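PDB 1TKP: DNA protection during starvation protein from Halobacterium salinarum, which probably protects DNA from oxidative damage by using hydrogen peroxide to oxidise ferrous iron and storing it as ferric mineral inside a hollow dodecameric shell. Local coordinates for residues Glu28-Ala33 with Leu143-Thr148; Ala39-Leu44 with Glu72-Val77; Tyr45-Lys50 with Val105-Glu110. All blocks are in the same frame, centred on the assembly; numbering follows the deposited sequence.

Interaction 1: Glu28-Ala33 with Leu143-Thr148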
ATOM      1  N   GLU A  28      25.152  33.567  -7.480  1.00 29.48           N
ATOM      2  CA  GLU A  28      24.777  34.638  -6.580  1.00 30.08           C
ATOM      3  C   GLU A  28      23.495  35.267  -7.055  1.00 29.74           C
ATOM      4  O   GLU A  28      22.603  35.669  -6.255  1.00 29.20           O
ATOM      5  CB  GLU A  28      25.896  35.690  -6.389  1.00 30.24           C
ATOM      6  CG  GLU A  28      25.344  36.969  -5.777  1.00 35.24           C
ATOM      7  CD  GLU A  28      26.352  37.787  -4.997  1.00 45.51           C
ATOM      8  OE1 GLU A  28      27.596  37.745  -5.353  1.00 48.80           O
ATOM      9  OE2 GLU A  28      25.849  38.527  -4.062  1.00 50.90           O
ATOM     10  N   GLN A  29      23.356  35.333  -8.366  1.00 29.53           N
ATOM     11  CA  GLN A  29      22.134  35.903  -8.896  1.00 29.32           C
ATOM     12  C   GLN A  29      20.945  35.027  -8.557  1.00 29.50           C
ATOM     13  O   GLN A  29      19.852  35.556  -8.206  1.00 29.05           O
ATOM     14  CB  GLN A  29      22.273  36.059 -10.389  1.00 31.57           C
ATOM     15  CG  GLN A  29      23.383  37.064 -10.867  1.00 32.50           C
ATOM     16  CD  GLN A  29      23.202  37.492 -12.360  1.00 39.39           C
ATOM     17  OE1 GLN A  29      22.156  38.127 -12.741  1.00 42.69           O
ATOM     18  NE2 GLN A  29      24.196  37.155 -13.199  1.00 41.30           N
ATOM     19  N   CYS A  30      21.104  33.700  -8.607  1.00 29.38           N
ATOM     20  CA  CYS A  30      19.934  32.834  -8.266  1.00 29.68           C
ATOM     21  C   CYS A  30      19.687  32.827  -6.801  1.00 27.47           C
ATOM     22  O   CYS A  30      18.559  32.851  -6.367  1.00 27.67           O
ATOM     23  CB  CYS A  30      20.075  31.368  -8.663  1.00 30.27           C
ATOM     24  SG  CYS A  30      20.068  31.173 -10.419  1.00 40.53           S
ATOM     25  N   VAL A  31      20.750  32.751  -6.044  1.00 26.00           N
ATOM     26  CA  VAL A  31      20.634  32.617  -4.610  1.00 24.97           C
ATOM     27  C   VAL A  31      20.008  33.904  -4.027  1.00 26.78           C
ATOM     28  O   VAL A  31      19.095  33.871  -3.208  1.00 27.25           O
ATOM     29  CB  VAL A  31      22.015  32.422  -3.985  1.00 23.75           C
ATOM     30  CG1 VAL A  31      21.995  32.864  -2.511  1.00 20.14           C
ATOM     31  CG2 VAL A  31      22.361  31.026  -4.148  1.00 21.54           C
ATOM     32  N   ASP A  32      20.469  35.061  -4.474  1.00 27.06           N
ATOM     33  CA  ASP A  32      19.652  36.246  -4.148  1.00 29.02           C
ATOM     34  C   ASP A  32      18.107  36.064  -4.414  1.00 27.91           C
ATOM     35  O   ASP A  32      17.258  36.402  -3.553  1.00 29.43           O
ATOM     36  CB  ASP A  32      20.200  37.548  -4.838  1.00 28.20           C
ATOM     37  CG  ASP A  32      21.619  37.953  -4.358  1.00 35.30           C
ATOM     38  OD1 ASP A  32      22.188  37.258  -3.427  1.00 41.31           O
ATOM     39  OD2 ASP A  32      22.292  38.939  -4.883  1.00 40.49           O
ATOM     40  N   ALA A  33      17.716  35.629  -5.614  1.00 26.54           N
ATOM     41  CA  ALA A  33      16.285  35.396  -5.886  1.00 27.18           C
ATOM     42  C   ALA A  33      15.623  34.316  -5.006  1.00 26.21           C
ATOM     43  O   ALA A  33      14.582  34.546  -4.454  1.00 28.80           O
ATOM     44  CB  ALA A  33      16.029  35.069  -7.355  1.00 25.43           C
ATOM     45  N   LEU A 143      20.174  32.785 -16.940  1.00 28.48           N
ATOM     46  CA  LEU A 143      21.471  32.333 -16.495  1.00 28.88           C
ATOM     47  C   LEU A 143      21.821  30.932 -16.978  1.00 28.79           C
ATOM     48  O   LEU A 143      22.890  30.437 -16.645  1.00 29.42           O
ATOM     49  CB  LEU A 143      21.620  32.373 -15.009  1.00 26.88           C
ATOM     50  CG  LEU A 143      21.700  33.815 -14.520  1.00 30.90           C
ATOM     51  CD1 LEU A 143      21.622  33.809 -12.990  1.00 32.06           C
ATOM     52  CD2 LEU A 143      23.016  34.440 -14.949  1.00 29.76           C
ATOM     53  N   GLY A 144      20.961  30.287 -17.741  1.00 27.38           N
ATOM     54  CA  GLY A 144      21.274  28.920 -18.136  1.00 28.60           C
ATOM     55  C   GLY A 144      21.141  27.925 -16.971  1.00 29.26           C
ATOM     56  O   GLY A 144      21.638  26.790 -17.102  1.00 29.59           O
ATOM     57  N   ASP A 145      20.510  28.346 -15.830  1.00 28.14           N
ATOM     58  CA  ASP A 145      20.371  27.424 -14.696  1.00 26.88           C
ATOM     59  C   ASP A 145      19.013  26.789 -14.786  1.00 26.49           C
ATOM     60  O   ASP A 145      18.059  27.148 -14.073  1.00 26.70           O
ATOM     61  CB  ASP A 145      20.519  28.115 -13.343  1.00 25.93           C
ATOM     62  CG  ASP A 145      20.423  27.140 -12.202  1.00 26.55           C
ATOM     63  OD1 ASP A 145      20.339  27.658 -11.039  1.00 26.63           O
ATOM     64  OD2 ASP A 145      20.378  25.849 -12.362  1.00 27.62           O
ATOM     65  N   HIS A 146      18.933  25.837 -15.684  1.00 27.11           N
ATOM     66  CA  HIS A 146      17.673  25.227 -16.032  1.00 26.78           C
ATOM     67  C   HIS A 146      17.100  24.353 -14.906  1.00 25.93           C
ATOM     68  O   HIS A 146      15.881  24.276 -14.814  1.00 24.16           O
ATOM     69  CB  HIS A 146      17.892  24.401 -17.257  1.00 26.09           C
ATOM     70  CG  HIS A 146      18.350  25.198 -18.416  1.00 28.16           C
ATOM     71  ND1 HIS A 146      17.520  26.053 -19.094  1.00 27.95           N
ATOM     72  CD2 HIS A 146      19.565  25.307 -18.996  1.00 28.12           C
ATOM     73  CE1 HIS A 146      18.202  26.651 -20.048  1.00 29.10           C
ATOM     74  NE2 HIS A 146      19.440  26.203 -20.024  1.00 26.36           N
ATOM     75  N   ALA A 147      17.989  23.698 -14.113  1.00 23.69           N
ATOM     76  CA  ALA A 147      17.532  23.018 -12.902  1.00 24.55           C
ATOM     77  C   ALA A 147      16.772  23.914 -11.994  1.00 23.87           C
ATOM     78  O   ALA A 147      15.691  23.584 -11.592  1.00 22.72           O
ATOM     79  CB  ALA A 147      18.702  22.292 -12.093  1.00 22.87           C
ATOM     80  N   THR A 148      17.338  25.067 -11.679  1.00 23.53           N
ATOM     81  CA  THR A 148      16.613  25.994 -10.815  1.00 24.20           C
ATOM     82  C   THR A 148      15.290  26.453 -11.486  1.00 24.76           C
ATOM     83  O   THR A 148      14.292  26.537 -10.836  1.00 24.23           O
ATOM     84  CB  THR A 148      17.491  27.169 -10.585  1.00 24.46           C
ATOM     85  OG1 THR A 148      18.614  26.694  -9.874  1.00 25.04           O
ATOM     86  CG2 THR A 148      16.852  28.250  -9.755  1.00 22.83           C
TER
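Leu143 and Asp145, on the turn between helix 115-142 and helix 146-170 of the ferritin-like four-helix bundle, meet Gln29 and Cys30 near the start of helix 24-54. The two methyls of Leu143 divide the work. CD1 lies against Gln29 CB at 3.5 Å and reaches Cys30 SG at 4.0 Å, whereas CD2 lies against the amide end of Gln29, 3.4 Å from its NE2. With CG anti to its carbonyl carbon (chi1 -71°), Leu143 points this fork at the helix. Cys30 SG sits between Leu143 CD1 and the carboxylate of Asp145, 3.6 Å from Asp145 OD1, with Thr148 CG2 farther off at 4.4 Å. Asp145 is also the N-cap of helix 146-170: its OD2 accepts a weak but nearly straight bond from Thr148 N (3.2 Å, 168°). The same OD2 forms a salt bridge with Arg84, which also bonds Thr148 OG1, so helix 60-87 helps to position this buried carboxylate. Arg26 holds Leu143 O. Gly144 turns the chain with positive phi, closing a Schellman motif on the preceding helix just before the new N-cap, an arrangement characteristic of a tight helix-to-helix connection.

Interaction 2: Ala39-Leu44 with Glu72-Val77. With FE (Fe (III) ion), chain K; FE (Fe (III) ion), chain L.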
ATOM      1  N   ALA A  39      12.131  33.224   2.106  1.00 24.67           N
ATOM      2  CA  ALA A  39      11.588  34.039   3.169  1.00 24.09           C
ATOM      3  C   ALA A  39      10.113  34.289   3.069  1.00 24.24           C
ATOM      4  O   ALA A  39       9.409  34.180   4.094  1.00 24.09           O
ATOM      5  CB  ALA A  39      12.330  35.342   3.303  1.00 23.15           C
ATOM      6  N   ASN A  40       9.632  34.624   1.868  1.00 23.64           N
ATOM      7  CA  ASN A  40       8.207  34.825   1.669  1.00 23.17           C
ATOM      8  C   ASN A  40       7.449  33.588   1.786  1.00 24.13           C
ATOM      9  O   ASN A  40       6.375  33.654   2.304  1.00 24.60           O
ATOM     10  CB  ASN A  40       7.915  35.436   0.326  1.00 22.84           C
ATOM     11  CG  ASN A  40       8.286  36.931   0.263  1.00 26.42           C
ATOM     12  OD1 ASN A  40       8.191  37.697   1.280  1.00 31.82           O
ATOM     13  ND2 ASN A  40       8.799  37.335  -0.887  1.00 25.70           N
ATOM     14  N   VAL A  41       7.970  32.458   1.276  1.00 24.11           N
ATOM     15  CA  VAL A  41       7.194  31.207   1.266  1.00 25.12           C
ATOM     16  C   VAL A  41       7.122  30.680   2.742  1.00 26.13           C
ATOM     17  O   VAL A  41       6.123  30.218   3.139  1.00 26.92           O
ATOM     18  CB  VAL A  41       7.864  30.159   0.422  1.00 25.89           C
ATOM     19  CG1 VAL A  41       7.296  28.868   0.718  1.00 27.87           C
ATOM     20  CG2 VAL A  41       7.615  30.389  -1.087  1.00 27.66           C
ATOM     21  N   TYR A  42       8.199  30.793   3.527  1.00 25.97           N
ATOM     22  CA  TYR A  42       8.095  30.445   4.901  1.00 25.75           C
ATOM     23  C   TYR A  42       7.214  31.420   5.709  1.00 27.24           C
ATOM     24  O   TYR A  42       6.577  30.987   6.691  1.00 26.36           O
ATOM     25  CB  TYR A  42       9.488  30.383   5.529  1.00 27.52           C
ATOM     26  CG  TYR A  42       9.838  28.983   5.896  1.00 26.45           C
ATOM     27  CD1 TYR A  42      11.095  28.454   5.583  1.00 22.06           C
ATOM     28  CD2 TYR A  42       8.864  28.148   6.420  1.00 25.29           C
ATOM     29  CE1 TYR A  42      11.375  27.123   5.867  1.00 22.13           C
ATOM     30  CE2 TYR A  42       9.111  26.806   6.669  1.00 26.41           C
ATOM     31  CZ  TYR A  42      10.399  26.322   6.405  1.00 28.12           C
ATOM     32  OH  TYR A  42      10.768  25.027   6.705  1.00 31.27           O
ATOM     33  N   VAL A  43       7.127  32.723   5.376  1.00 26.65           N
ATOM     34  CA  VAL A  43       6.058  33.417   6.085  1.00 24.85           C
ATOM     35  C   VAL A  43       4.656  32.987   5.597  1.00 26.63           C
ATOM     36  O   VAL A  43       3.684  32.858   6.392  1.00 26.61           O
ATOM     37  CB  VAL A  43       6.191  34.960   6.269  1.00 26.10           C
ATOM     38  CG1 VAL A  43       7.620  35.529   6.337  1.00 26.14           C
ATOM     39  CG2 VAL A  43       5.273  35.744   5.491  1.00 29.31           C
ATOM     40  N   LEU A  44       4.531  32.696   4.314  1.00 23.82           N
ATOM     41  CA  LEU A  44       3.278  32.168   3.856  1.00 24.58           C
ATOM     42  C   LEU A  44       2.924  30.913   4.680  1.00 24.81           C
ATOM     43  O   LEU A  44       1.804  30.768   5.162  1.00 24.01           O
ATOM     44  CB  LEU A  44       3.448  31.716   2.422  1.00 22.98           C
ATOM     45  CG  LEU A  44       2.210  31.026   1.846  1.00 27.20           C
ATOM     46  CD1 LEU A  44       0.946  31.891   1.993  1.00 21.11           C
ATOM     47  CD2 LEU A  44       2.358  30.596   0.380  1.00 21.36           C
ATOM     48  N   GLU A  72       1.524  22.636   3.935  1.00 26.79           N
ATOM     49  CA  GLU A  72       2.475  21.546   3.579  1.00 28.11           C
ATOM     50  C   GLU A  72       3.171  21.792   2.245  1.00 27.10           C
ATOM     51  O   GLU A  72       4.340  21.469   2.073  1.00 25.44           O
ATOM     52  CB  GLU A  72       1.698  20.215   3.452  1.00 28.80           C
ATOM     53  CG  GLU A  72       2.434  18.891   3.350  1.00 37.48           C
ATOM     54  CD  GLU A  72       1.482  17.595   3.398  1.00 56.13           C
ATOM     55  OE1 GLU A  72       0.297  17.565   2.806  1.00 59.04           O
ATOM     56  OE2 GLU A  72       1.962  16.531   3.961  1.00 59.72           O
ATOM     57  N   THR A  73       2.399  22.293   1.277  1.00 26.62           N
ATOM     58  CA  THR A  73       2.972  22.519  -0.028  1.00 27.59           C
ATOM     59  C   THR A  73       4.027  23.653   0.158  1.00 27.29           C
ATOM     60  O   THR A  73       5.102  23.581  -0.417  1.00 27.93           O
ATOM     61  CB  THR A  73       1.868  22.888  -0.974  1.00 27.28           C
ATOM     62  OG1 THR A  73       1.227  21.670  -1.328  1.00 32.30           O
ATOM     63  CG2 THR A  73       2.369  23.398  -2.324  1.00 25.92           C
ATOM     64  N   ALA A  74       3.768  24.620   1.015  1.00 26.11           N
ATOM     65  CA  ALA A  74       4.618  25.841   1.059  1.00 25.19           C
ATOM     66  C   ALA A  74       5.847  25.413   1.710  1.00 25.47           C
ATOM     67  O   ALA A  74       6.990  25.726   1.341  1.00 26.36           O
ATOM     68  CB  ALA A  74       3.898  26.972   1.843  1.00 24.33           C
ATOM     69  N   GLU A  75       5.654  24.573   2.697  1.00 27.66           N
ATOM     70  CA  GLU A  75       6.803  23.986   3.452  1.00 28.49           C
ATOM     71  C   GLU A  75       7.766  23.254   2.513  1.00 27.45           C
ATOM     72  O   GLU A  75       9.016  23.368   2.590  1.00 27.64           O
ATOM     73  CB  GLU A  75       6.282  23.051   4.562  1.00 29.15           C
ATOM     74  CG  GLU A  75       7.374  22.674   5.562  1.00 35.60           C
ATOM     75  CD  GLU A  75       7.145  21.364   6.290  1.00 43.31           C
ATOM     76  OE1 GLU A  75       5.954  20.861   6.307  1.00 46.05           O
ATOM     77  OE2 GLU A  75       8.168  20.839   6.851  1.00 45.66           O
ATOM     78  N   GLU A  76       7.198  22.570   1.571  1.00 26.44           N
ATOM     79  CA  GLU A  76       7.938  21.714   0.657  1.00 27.51           C
ATOM     80  C   GLU A  76       8.594  22.622  -0.351  1.00 26.29           C
ATOM     81  O   GLU A  76       9.772  22.434  -0.702  1.00 25.03           O
ATOM     82  CB  GLU A  76       6.932  20.875  -0.186  1.00 30.79           C
ATOM     83  CG  GLU A  76       6.750  19.377   0.078  1.00 41.69           C
ATOM     84  CD  GLU A  76       5.402  18.786  -0.489  1.00 54.47           C
ATOM     85  OE1 GLU A  76       5.026  18.873  -1.772  1.00 62.52           O
ATOM     86  OE2 GLU A  76       4.719  18.168   0.351  1.00 55.70           O
ATOM     87  N   VAL A  77       7.850  23.644  -0.754  1.00 24.88           N
ATOM     88  CA  VAL A  77       8.455  24.653  -1.637  1.00 25.17           C
ATOM     89  C   VAL A  77       9.613  25.330  -0.909  1.00 24.85           C
ATOM     90  O   VAL A  77      10.698  25.431  -1.435  1.00 25.96           O
ATOM     91  CB  VAL A  77       7.445  25.714  -2.195  1.00 24.90           C
ATOM     92  CG1 VAL A  77       8.148  26.649  -3.034  1.00 19.41           C
ATOM     93  CG2 VAL A  77       6.357  24.992  -3.140  1.00 25.04           C
TER
HETATM   94 FE    FE K 315       5.425  18.755   6.930  0.50 55.74          FE
HETATM   95 FE    FE L 316       7.731  18.615   7.812  0.50 50.37          FE
HETATM   96  O   HOH W   1      10.823  23.362   4.445  1.00 21.04           O
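Helices 24-54 and 60-87 run antiparallel here, with 156° between the directions of their short segments and 8.6 Å between axes, and Val41 and Ala74 face each other where they come close. They are neighbours in the four-helix bundle of the ferritin fold, and the close approach is consistent with the small Ala74 at the point where they meet. Val41, with CG1 anti to its backbone N (chi1 165°), lays CG1 over the backbone of Ala74, 3.2 Å from Ala74 O, while its CG2 meets Val77 CG1 at 4.2 Å. One turn on, Leu44 CD2 reaches Ala74 CB, also at 4.2 Å. Ile129 of helix 115-142 packs on both Val41 and Leu44, continuing the apolar core, and Leu159 of helix 146-170 meets Val77. Tyr42 OH also lies near Glu75 CG. Glu75, part of the iron-nucleation site, leaves the helix with CG anti to its backbone N (chi1 -167°) and stays extended, which carries its carboxylate to two ferric ions: OE1 binds one at 2.3 Å and OE2 the other at 2.5 Å. Glu75 of a neighbouring subunit also binds iron at this site, so the nucleation centre spans a subunit interface. Tyr42 OH is hydrogen-bonded to Tyr45 OH of that subunit. A water bridges the two helices, 2.8 Å from Tyr42 OH and donating to Glu75 O at 2.6 Å.

Interaction 3: Tyr45-Lys50 with Val105-Glu110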
ATOM      1  N   TYR A  45       3.905  30.019   4.838  1.00 23.63           N
ATOM      2  CA  TYR A  45       3.627  28.753   5.489  1.00 24.44           C
ATOM      3  C   TYR A  45       3.113  29.036   6.921  1.00 25.65           C
ATOM      4  O   TYR A  45       2.102  28.497   7.358  1.00 25.60           O
ATOM      5  CB  TYR A  45       4.904  27.870   5.465  1.00 23.75           C
ATOM      6  CG  TYR A  45       4.963  26.834   6.563  1.00 23.14           C
ATOM      7  CD1 TYR A  45       4.504  25.471   6.321  1.00 25.83           C
ATOM      8  CD2 TYR A  45       5.520  27.146   7.770  1.00 21.19           C
ATOM      9  CE1 TYR A  45       4.619  24.489   7.308  1.00 20.43           C
ATOM     10  CE2 TYR A  45       5.606  26.221   8.772  1.00 25.01           C
ATOM     11  CZ  TYR A  45       5.183  24.916   8.527  1.00 25.92           C
ATOM     12  OH  TYR A  45       5.245  24.048   9.544  1.00 27.40           O
ATOM     13  N   HIS A  46       3.789  29.913   7.649  1.00 24.35           N
ATOM     14  CA  HIS A  46       3.366  30.184   9.004  1.00 24.47           C
ATOM     15  C   HIS A  46       1.983  30.810   9.054  1.00 24.41           C
ATOM     16  O   HIS A  46       1.221  30.482   9.896  1.00 23.68           O
ATOM     17  CB  HIS A  46       4.394  31.007   9.722  1.00 25.64           C
ATOM     18  CG  HIS A  46       5.492  30.184  10.372  1.00 24.64           C
ATOM     19  ND1 HIS A  46       5.263  29.357  11.451  1.00 26.09           N
ATOM     20  CD2 HIS A  46       6.803  30.112  10.114  1.00 21.62           C
ATOM     21  CE1 HIS A  46       6.391  28.734  11.767  1.00 25.70           C
ATOM     22  NE2 HIS A  46       7.343  29.205  10.990  1.00 24.46           N
ATOM     23  N   GLN A  47       1.611  31.656   8.098  1.00 24.14           N
ATOM     24  CA  GLN A  47       0.295  32.262   8.117  1.00 24.20           C
ATOM     25  C   GLN A  47      -0.780  31.230   7.743  1.00 24.09           C
ATOM     26  O   GLN A  47      -1.886  31.214   8.337  1.00 25.85           O
ATOM     27  CB  GLN A  47       0.218  33.452   7.171  1.00 21.79           C
ATOM     28  CG  GLN A  47      -1.077  34.223   7.393  1.00 25.97           C
ATOM     29  CD  GLN A  47      -0.845  35.706   7.138  1.00 27.84           C
ATOM     30  OE1 GLN A  47      -0.116  36.324   7.920  1.00 30.88           O
ATOM     31  NE2 GLN A  47      -1.351  36.244   5.989  1.00 23.52           N
ATOM     32  N   LEU A  48      -0.485  30.349   6.826  1.00 23.82           N
ATOM     33  CA  LEU A  48      -1.425  29.260   6.513  1.00 22.99           C
ATOM     34  C   LEU A  48      -1.632  28.354   7.654  1.00 23.34           C
ATOM     35  O   LEU A  48      -2.742  27.945   7.993  1.00 22.92           O
ATOM     36  CB  LEU A  48      -0.866  28.439   5.399  1.00 22.15           C
ATOM     37  CG  LEU A  48      -0.787  29.181   4.064  1.00 19.92           C
ATOM     38  CD1 LEU A  48      -0.039  28.419   3.064  1.00 14.48           C
ATOM     39  CD2 LEU A  48      -2.219  29.551   3.491  1.00 16.86           C
ATOM     40  N   LYS A  49      -0.564  27.973   8.298  1.00 24.03           N
ATOM     41  CA  LYS A  49      -0.719  27.245   9.570  1.00 25.78           C
ATOM     42  C   LYS A  49      -1.654  28.015  10.512  1.00 24.46           C
ATOM     43  O   LYS A  49      -2.601  27.495  11.104  1.00 25.50           O
ATOM     44  CB  LYS A  49       0.633  27.065  10.243  1.00 26.05           C
ATOM     45  CG  LYS A  49       1.569  26.082   9.633  1.00 28.71           C
ATOM     46  CD  LYS A  49       1.002  24.736   9.400  1.00 27.97           C
ATOM     47  CE  LYS A  49       0.815  23.932  10.563  1.00 33.98           C
ATOM     48  NZ  LYS A  49       0.973  22.374  10.197  1.00 31.30           N
ATOM     49  N   LYS A  50      -1.371  29.264  10.656  1.00 24.20           N
ATOM     50  CA  LYS A  50      -2.152  30.111  11.615  1.00 24.14           C
ATOM     51  C   LYS A  50      -3.667  29.949  11.256  1.00 24.14           C
ATOM     52  O   LYS A  50      -4.545  29.710  12.142  1.00 23.83           O
ATOM     53  CB  LYS A  50      -1.758  31.566  11.453  1.00 21.58           C
ATOM     54  CG  LYS A  50      -2.671  32.494  12.280  1.00 22.20           C
ATOM     55  CD  LYS A  50      -2.557  33.930  11.952  1.00 18.35           C
ATOM     56  CE  LYS A  50      -3.163  34.721  13.212  1.00 18.99           C
ATOM     57  NZ  LYS A  50      -2.779  36.149  13.117  1.00 23.99           N
ATOM     58  N   VAL A 105       6.605  40.234   1.971  1.00 28.22           N
ATOM     59  CA  VAL A 105       5.148  40.167   2.078  1.00 27.44           C
ATOM     60  C   VAL A 105       4.644  40.682   3.376  1.00 27.54           C
ATOM     61  O   VAL A 105       5.313  40.806   4.364  1.00 28.74           O
ATOM     62  CB  VAL A 105       4.598  38.705   1.835  1.00 28.14           C
ATOM     63  CG1 VAL A 105       4.890  38.317   0.449  1.00 25.86           C
ATOM     64  CG2 VAL A 105       5.289  37.737   2.831  1.00 29.28           C
ATOM     65  N   ASP A 106       3.389  40.955   3.381  1.00 29.90           N
ATOM     66  CA  ASP A 106       2.710  41.612   4.471  1.00 31.84           C
ATOM     67  C   ASP A 106       2.205  40.474   5.362  1.00 32.54           C
ATOM     68  O   ASP A 106       1.693  39.396   4.823  1.00 33.25           O
ATOM     69  CB  ASP A 106       1.516  42.299   3.834  1.00 33.33           C
ATOM     70  CG  ASP A 106       1.869  43.565   3.041  1.00 39.22           C
ATOM     71  OD1 ASP A 106       2.727  44.397   3.447  1.00 43.35           O
ATOM     72  OD2 ASP A 106       1.282  43.795   1.950  1.00 49.06           O
ATOM     73  N   VAL A 107       2.439  40.592   6.660  1.00 31.42           N
ATOM     74  CA  VAL A 107       2.089  39.484   7.516  1.00 33.18           C
ATOM     75  C   VAL A 107       1.118  39.963   8.561  1.00 32.83           C
ATOM     76  O   VAL A 107       1.242  41.111   9.010  1.00 35.25           O
ATOM     77  CB  VAL A 107       3.342  38.689   8.043  1.00 33.68           C
ATOM     78  CG1 VAL A 107       4.536  39.437   7.990  1.00 34.79           C
ATOM     79  CG2 VAL A 107       3.082  37.987   9.414  1.00 34.74           C
ATOM     80  N   GLU A 108       0.120  39.148   8.893  1.00 31.65           N
ATOM     81  CA  GLU A 108      -0.933  39.551   9.847  1.00 30.52           C
ATOM     82  C   GLU A 108      -0.340  39.713  11.201  1.00 29.85           C
ATOM     83  O   GLU A 108       0.571  38.995  11.564  1.00 30.45           O
ATOM     84  CB  GLU A 108      -1.959  38.456  10.006  1.00 31.15           C
ATOM     85  CG  GLU A 108      -3.095  38.515   9.008  1.00 31.69           C
ATOM     86  CD  GLU A 108      -4.057  37.344   9.216  1.00 34.68           C
ATOM     87  OE1 GLU A 108      -4.895  37.224   8.306  1.00 29.85           O
ATOM     88  OE2 GLU A 108      -3.991  36.601  10.280  1.00 31.22           O
ATOM     89  N   ASP A 109      -0.859  40.626  11.994  1.00 30.54           N
ATOM     90  CA  ASP A 109      -0.410  40.715  13.368  1.00 29.27           C
ATOM     91  C   ASP A 109      -0.994  39.520  14.118  1.00 28.36           C
ATOM     92  O   ASP A 109      -1.630  38.705  13.548  1.00 29.98           O
ATOM     93  CB  ASP A 109      -0.771  42.047  13.944  1.00 30.61           C
ATOM     94  CG  ASP A 109      -2.258  42.274  14.084  1.00 30.72           C
ATOM     95  OD1 ASP A 109      -2.635  43.480  14.238  1.00 41.92           O
ATOM     96  OD2 ASP A 109      -3.113  41.372  14.155  1.00 30.04           O
ATOM     97  N   GLU A 110      -0.770  39.389  15.383  1.00 28.20           N
ATOM     98  CA  GLU A 110      -1.044  38.189  16.103  1.00 28.54           C
ATOM     99  C   GLU A 110      -2.545  38.006  16.457  1.00 27.73           C
ATOM    100  O   GLU A 110      -2.997  36.914  16.908  1.00 27.91           O
ATOM    101  CB  GLU A 110      -0.041  38.084  17.258  1.00 28.30           C
ATOM    102  CG  GLU A 110       1.317  37.777  16.643  1.00 31.44           C
ATOM    103  CD  GLU A 110       1.366  36.343  16.006  1.00 34.21           C
ATOM    104  OE1 GLU A 110       1.839  36.215  14.835  1.00 36.43           O
ATOM    105  OE2 GLU A 110       0.905  35.339  16.634  1.00 33.78           O
TER
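The amide of Gln47 and the carboxylate of Glu108 are stacked with their planes 24° apart and the two CD atoms separated by 4.2 Å, although the side chains themselves cross at about a right angle. The same amide's OE1 accepts from Glu108 N (3.0 Å, 172°), a nearly straight bond whose donor lies somewhat out of the carbonyl plane. Val107 CG2 flanks this oxygen at 3.9 Å. The other amide atom, Gln47 NE2, bonds Asp122 of helix 115-142, which fixes the flip of the amide. Lys50, with CG anti to its backbone N (chi1 172°) and every later torsion extended, crosses Glu108 obliquely and brings NZ to its carboxylate. NZ forms a salt bridge with Glu108 OE2 at 3.1 Å, which OE2 receives on its anti lone pair, and bonds Asp111 O; Asp109 O lies 2.8 Å from NZ. His51 also bonds Glu108 OE2, and Asn121 bonds OE1. Glu110 bonds the backbone of Ala94 and Ser95 of a neighbouring subunit, so this coil segment reaches the dodecamer interface. The bonds join the coil to helix 24-54, and the ammonium, imidazole and amide groups gathered around the buried carboxylate would probably stabilise its negative charge.

All three contacts use helix 24-54, in the order 28-33, 39-44 and 45-50, and pair it in turn with the turn leading into helix 146-170, the middle of helix 60-87 and the loop before helix 115-142. Interaction 1 closes a long loop of chain that encloses the other two, whose own segments alternate in sequence. Interactions 2 and 3 have centres 11 Å apart and touch, through Asn40 with Val105 and Tyr45 with Ala74 and Glu75; the centre of interaction 1 lies about 19 Å and 27 Å from theirs. One helix thus links an end of the bundle to the iron-binding middle and to loop 105-110, and interactions 2 and 3 both adjoin the same neighbouring subunit.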